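CELL WALL surface anchor family protein (Streptococcus pneumoniae, PDB 2X9X) forms the repeating backbone subunit of the pneumococcal pilus, a surface fibre linked to cell adhesion. Local coordinates at residues N30-D35 with G384-T389; G280-I285 with K371-A376. The protein carries 1 engineered substitution. All coordinates share one frame; numbering follows the deposited sequence.

In the fold
Going from the N terminus, segment 30-35 comes first, in the loop between strands 29-30 and 36-45. Its partner, 384-389, comes almost 350 residues later, so contact 1 closes a very long loop. Contact 2, between 280-285 and 371-376, closes a shorter loop that falls wholly within the first; helices 304-325 and 338-354 lie in it. Soon after 371-376 the chain enters strand 379-385 and reaches contact 1. The centres of the two contacts lie about 20 Å apart. Strand 388-394, which begins in contact 1, pairs with strand 282-286 of contact 2. Contact 1 therefore ties an N-terminal loop to the C-terminal part of the chain, while contact 2 builds the edge of a sheet there.

Contact 1 (N30-D35 with G384-T389); sequences NHQVGD and GLLAGT
Val33 N donates a hydrogen bond to Gly384 O at 3.0 Å. The same oxygen is also touched by carbon. Gln32 CB is 3.3 Å from Gly384 O, and Val33 CG1 packs beside it at 3.7 Å. Gln32 next meets Leu386. Its CG sits between the backbone N and the carbonyl carbon (chi1 69°), and the chain then runs extended and passes slantwise over Leu386, with OE1 against CG and CD1. Gln32 OE1 lies 3.7 Å from Leu386 CD1. A water closes this side: it donates to Gln32 OE1 at 2.8 Å and accepts from Leu386 N at 2.9 Å. The other leucine branch, CD2, turns to the backbone of Asn30 and His31. The Asn30 side chain packs against Leu386 and Ala387.

Asp35 braces the turn from within its own segment. Asp35 OD2 accepts a hydrogen bond from Gln32 N at 3.0 Å, met from above the carboxylate plane, and a weak one from His31 ND1. Asp35 N also bonds back to Gln32 O, closing a type II turn with Gly34 at its third position. On the other segment, Gly384 and Leu385 form a G1 beta bulge facing Tyr264.

Strand 260-271 runs beside both segments. Its Thr263 hydroxyl bonds to His31 O and weakly to Leu385 O, and its backbone pairs with His31 and Leu385. Phe358 of strand 358-361 touches Gln32, Val33 and Leu385. Leu123, at the end of strand 113-123, bonds to the backbone of Gly34 and Asp35. The contact thus lies where strands of the N-terminal and C-terminal parts meet.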
loop_
_atom_site.group_PDB
_atom_site.type_symbol
_atom_site.label_atom_id
_atom_site.label_comp_id
_atom_site.label_asym_id
_atom_site.label_seq_id
_atom_site.Cartn_x
_atom_site.Cartn_y
_atom_site.Cartn_z
ATOM N N ASN A 30 -10.082 -6.297 -1.382
ATOM C CA ASN A 30 -10.083 -6.000 0.043
ATOM C C ASN A 30 -9.237 -6.997 0.837
ATOM O O ASN A 30 -9.427 -8.212 0.730
ATOM C CB ASN A 30 -11.534 -6.000 0.521
ATOM C CG ASN A 30 -11.687 -5.700 1.996
ATOM O OD1 ASN A 30 -10.925 -4.931 2.600
ATOM N ND2 ASN A 30 -12.703 -6.291 2.582
ATOM N N HIS A 31 -8.291 -6.472 1.612
ATOM C CA HIS A 31 -7.496 -7.261 2.550
ATOM C C HIS A 31 -7.501 -6.572 3.909
ATOM O O HIS A 31 -7.856 -5.395 4.013
ATOM C CB HIS A 31 -6.047 -7.381 2.068
ATOM C CG HIS A 31 -5.864 -8.305 0.907
ATOM N ND1 HIS A 31 -5.357 -9.580 1.045
ATOM C CD2 HIS A 31 -6.120 -8.143 -0.414
ATOM C CE1 HIS A 31 -5.304 -10.162 -0.141
ATOM N NE2 HIS A 31 -5.759 -9.311 -1.043
ATOM N N GLN A 32 -7.108 -7.295 4.956
ATOM C CA GLN A 32 -6.893 -6.646 6.247
ATOM C C GLN A 32 -5.402 -6.443 6.504
ATOM O O GLN A 32 -4.559 -7.152 5.944
ATOM C CB GLN A 32 -7.559 -7.412 7.393
ATOM C CG GLN A 32 -6.939 -8.744 7.719
ATOM C CD GLN A 32 -7.633 -9.453 8.891
ATOM O OE1 GLN A 32 -8.854 -9.388 9.052
ATOM N NE2 GLN A 32 -6.844 -10.143 9.705
ATOM N N VAL A 33 -5.074 -5.459 7.332
ATOM C CA VAL A 33 -3.680 -5.224 7.683
ATOM C C VAL A 33 -3.055 -6.506 8.240
ATOM O O VAL A 33 -3.668 -7.233 9.034
ATOM C CB VAL A 33 -3.518 -4.046 8.675
ATOM C CG1 VAL A 33 -4.248 -4.331 9.981
ATOM C CG2 VAL A 33 -2.039 -3.752 8.931
ATOM N N GLY A 34 -1.843 -6.800 7.790
ATOM C CA GLY A 34 -1.142 -7.989 8.229
ATOM C C GLY A 34 -1.276 -9.146 7.259
ATOM O O GLY A 34 -0.555 -10.138 7.375
ATOM N N ASP A 35 -2.202 -9.036 6.312
ATOM C CA ASP A 35 -2.348 -10.078 5.298
ATOM C C ASP A 35 -1.055 -10.218 4.495
ATOM O O ASP A 35 -0.429 -9.222 4.121
ATOM C CB ASP A 35 -3.501 -9.770 4.337
ATOM C CG ASP A 35 -4.860 -10.197 4.876
ATOM O OD1 ASP A 35 -4.923 -10.847 5.943
ATOM O OD2 ASP A 35 -5.873 -9.876 4.212
ATOM N N GLY A 384 -8.083 -0.768 8.870
ATOM C CA GLY A 384 -7.342 -1.949 8.455
ATOM C C GLY A 384 -8.156 -3.226 8.356
ATOM O O GLY A 384 -7.602 -4.328 8.443
ATOM N N LEU A 385 -9.462 -3.086 8.149
ATOM C CA LEU A 385 -10.387 -4.222 8.218
ATOM C C LEU A 385 -10.877 -4.763 6.882
ATOM O O LEU A 385 -10.876 -4.066 5.864
ATOM C CB LEU A 385 -11.628 -3.830 9.024
ATOM C CG LEU A 385 -11.419 -3.366 10.466
ATOM C CD1 LEU A 385 -12.751 -2.960 11.109
ATOM C CD2 LEU A 385 -10.699 -4.437 11.281
ATOM N N LEU A 386 -11.324 -6.016 6.921
ATOM C CA LEU A 386 -12.150 -6.596 5.874
ATOM C C LEU A 386 -13.587 -6.095 5.990
ATOM O O LEU A 386 -14.074 -5.807 7.089
ATOM C CB LEU A 386 -12.173 -8.118 6.005
ATOM C CG LEU A 386 -10.867 -8.859 5.727
ATOM C CD1 LEU A 386 -10.984 -10.292 6.207
ATOM C CD2 LEU A 386 -10.550 -8.810 4.244
ATOM N N ALA A 387 -14.267 -6.015 4.853
ATOM C CA ALA A 387 -15.686 -5.691 4.833
ATOM C C ALA A 387 -16.465 -6.707 5.657
ATOM O O ALA A 387 -16.098 -7.888 5.727
ATOM C CB ALA A 387 -16.204 -5.664 3.403
ATOM N N GLY A 388 -17.540 -6.249 6.286
ATOM C CA GLY A 388 -18.409 -7.151 7.015
ATOM C C GLY A 388 -19.293 -6.463 8.029
ATOM O O GLY A 388 -19.278 -5.233 8.160
ATOM N N THR A 389 -20.069 -7.267 8.746
ATOM C CA THR A 389 -20.936 -6.765 9.800
ATOM C C THR A 389 -20.307 -7.059 11.151
ATOM O O THR A 389 -20.095 -8.220 11.509
ATOM C CB THR A 389 -22.325 -7.414 9.741
ATOM O OG1 THR A 389 -22.887 -7.212 8.438
ATOM C CG2 THR A 389 -23.238 -6.810 10.791
HETATM O O HOH W 1 -10.863 -7.513 9.332
#

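Contact 2 (G280-I285 with K371-A376); sequences GAEFVI and KLVSDA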
loop_
_atom_site.group_PDB
_atom_site.type_symbol
_atom_site.label_atom_id
_atom_site.label_comp_id
_atom_site.label_asym_id
_atom_site.label_seq_id
_atom_site.Cartn_x
_atom_site.Cartn_y
_atom_site.Cartn_z
ATOM N N GLY A 280 -14.029 9.607 26.712
ATOM C CA GLY A 280 -13.630 8.563 27.638
ATOM C C GLY A 280 -14.448 7.286 27.636
ATOM O O GLY A 280 -14.243 6.423 28.488
ATOM N N ALA A 281 -15.374 7.150 26.694
ATOM C CA ALA A 281 -16.093 5.889 26.548
ATOM C C ALA A 281 -15.155 4.883 25.887
ATOM O O ALA A 281 -14.399 5.234 24.976
ATOM C CB ALA A 281 -17.356 6.074 25.722
ATOM N N GLU A 282 -15.192 3.638 26.351
ATOM C CA GLU A 282 -14.297 2.610 25.823
ATOM C C GLU A 282 -15.071 1.446 25.216
ATOM O O GLU A 282 -16.105 1.033 25.753
ATOM C CB GLU A 282 -13.333 2.125 26.912
ATOM C CG GLU A 282 -12.537 3.258 27.556
ATOM C CD GLU A 282 -11.467 2.780 28.526
ATOM O OE1 GLU A 282 -11.303 1.554 28.697
ATOM O OE2 GLU A 282 -10.783 3.641 29.117
ATOM N N PHE A 283 -14.563 0.931 24.095
ATOM C CA PHE A 283 -15.243 -0.108 23.328
ATOM C C PHE A 283 -14.296 -1.179 22.805
ATOM O O PHE A 283 -13.114 -0.924 22.557
ATOM C CB PHE A 283 -15.942 0.502 22.112
ATOM C CG PHE A 283 -16.974 1.523 22.455
ATOM C CD1 PHE A 283 -18.307 1.164 22.577
ATOM C CD2 PHE A 283 -16.617 2.846 22.654
ATOM C CE1 PHE A 283 -19.267 2.108 22.896
ATOM C CE2 PHE A 283 -17.572 3.795 22.977
ATOM C CZ PHE A 283 -18.898 3.425 23.095
ATOM N N VAL A 284 -14.838 -2.377 22.615
ATOM C CA VAL A 284 -14.161 -3.415 21.854
ATOM C C VAL A 284 -15.045 -3.806 20.673
ATOM O O VAL A 284 -16.202 -3.379 20.586
ATOM C CB VAL A 284 -13.831 -4.652 22.716
ATOM C CG1 VAL A 284 -12.850 -4.271 23.828
ATOM C CG2 VAL A 284 -15.106 -5.265 23.290
ATOM N N ILE A 285 -14.496 -4.596 19.758
ATOM C CA ILE A 285 -15.234 -5.013 18.571
ATOM C C ILE A 285 -15.448 -6.525 18.540
ATOM O O ILE A 285 -14.501 -7.302 18.692
ATOM C CB ILE A 285 -14.513 -4.558 17.287
ATOM C CG1 ILE A 285 -14.499 -3.030 17.209
ATOM C CG2 ILE A 285 -15.192 -5.147 16.059
ATOM C CD1 ILE A 285 -13.591 -2.474 16.129
ATOM N N LYS A 371 -8.840 -1.797 21.931
ATOM C CA LYS A 371 -9.736 -0.972 22.733
ATOM C C LYS A 371 -9.796 0.456 22.204
ATOM O O LYS A 371 -8.785 1.168 22.153
ATOM C CB LYS A 371 -9.319 -0.984 24.207
ATOM C CG LYS A 371 -10.255 -0.195 25.102
ATOM C CD LYS A 371 -10.221 -0.709 26.523
ATOM C CE LYS A 371 -10.798 -2.118 26.606
ATOM N NZ LYS A 371 -10.693 -2.664 27.984
ATOM N N LEU A 372 -10.996 0.871 21.812
ATOM C CA LEU A 372 -11.207 2.208 21.274
ATOM C C LEU A 372 -11.709 3.122 22.383
ATOM O O LEU A 372 -12.436 2.679 23.269
ATOM C CB LEU A 372 -12.204 2.157 20.115
ATOM C CG LEU A 372 -11.878 1.103 19.052
ATOM C CD1 LEU A 372 -12.931 1.105 17.943
ATOM C CD2 LEU A 372 -10.480 1.329 18.486
ATOM N N VAL A 373 -11.309 4.393 22.334
ATOM C CA VAL A 373 -11.657 5.365 23.370
ATOM C C VAL A 373 -12.081 6.679 22.721
ATOM O O VAL A 373 -11.377 7.196 21.860
ATOM C CB VAL A 373 -10.449 5.657 24.300
ATOM C CG1 VAL A 373 -10.863 6.607 25.422
ATOM C CG2 VAL A 373 -9.853 4.358 24.873
ATOM N N SER A 374 -13.227 7.219 23.129
ATOM C CA SER A 374 -13.732 8.448 22.526
ATOM C C SER A 374 -12.973 9.680 23.029
ATOM O O SER A 374 -12.683 9.795 24.223
ATOM C CB SER A 374 -15.240 8.604 22.778
ATOM O OG SER A 374 -15.530 8.719 24.163
ATOM N N ASP A 375 -12.647 10.595 22.120
ATOM C CA ASP A 375 -12.009 11.855 22.514
ATOM C C ASP A 375 -13.053 12.882 22.961
ATOM O O ASP A 375 -14.220 12.538 23.143
ATOM C CB ASP A 375 -11.075 12.398 21.415
ATOM C CG ASP A 375 -11.814 12.865 20.166
ATOM O OD1 ASP A 375 -13.054 13.022 20.200
ATOM O OD2 ASP A 375 -11.134 13.091 19.136
ATOM N N ALA A 376 -12.631 14.128 23.157
ATOM C CA ALA A 376 -13.524 15.161 23.680
ATOM C C ALA A 376 -14.609 15.565 22.681
ATOM O O ALA A 376 -15.577 16.245 23.035
ATOM C CB ALA A 376 -12.729 16.379 24.132
HETATM O O HOH W 2 -12.650 -0.766 29.130
#
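The Phe283 ring has Leu372 O at its edge, near the ring plane, and is stacked with Phe380. The other flat group is the Glu282 carboxylate. Glu282 OE1 comes within 3.3 Å of Lys371 CD. The lysine chain bends at chi3 (-67°), and its ammonium lies beyond salt-bridge distance. A water joins the two, donating to Glu282 OE1 at 2.7 Å and accepting from Lys371 NZ at 3.0 Å. Glu282 OE2 has its own salt bridge with Lys314 of helix 304-325, so the carboxylate is held at both oxygens.

Phe283 and Leu372 form an antiparallel hydrogen-bonded pair. Phe283 N donates to Leu372 O, and Leu372 N returns the bond to Phe283 O. Glu282 and Val373 are the adjoining non-hydrogen-bonded pair, their side chains side by side. On the face that carries Phe283 and Leu372, the end of Ile285 reaches over, Ile285 CD1 to Leu372 CD1 at 4.1 Å.

Ser374 extends the pairing. Ser374 N donates to Ala281 O. Ser374 OG, turned back over its own backbone (chi1 63°), accepts from Ala281 N at 3.0 Å and bonds to Leu278 O. Gly280 N reaches Ser374 O at 2.8 Å in a nearly straight bond.

Strand 372-373 is an outermost strand, within this chain, of a four-stranded antiparallel sheet. Helix 338-354 meets Val373 through Tyr347. The arrangement is consistent with a Cna-B-like or prealbumin-like (transthyretin-type) beta sandwich.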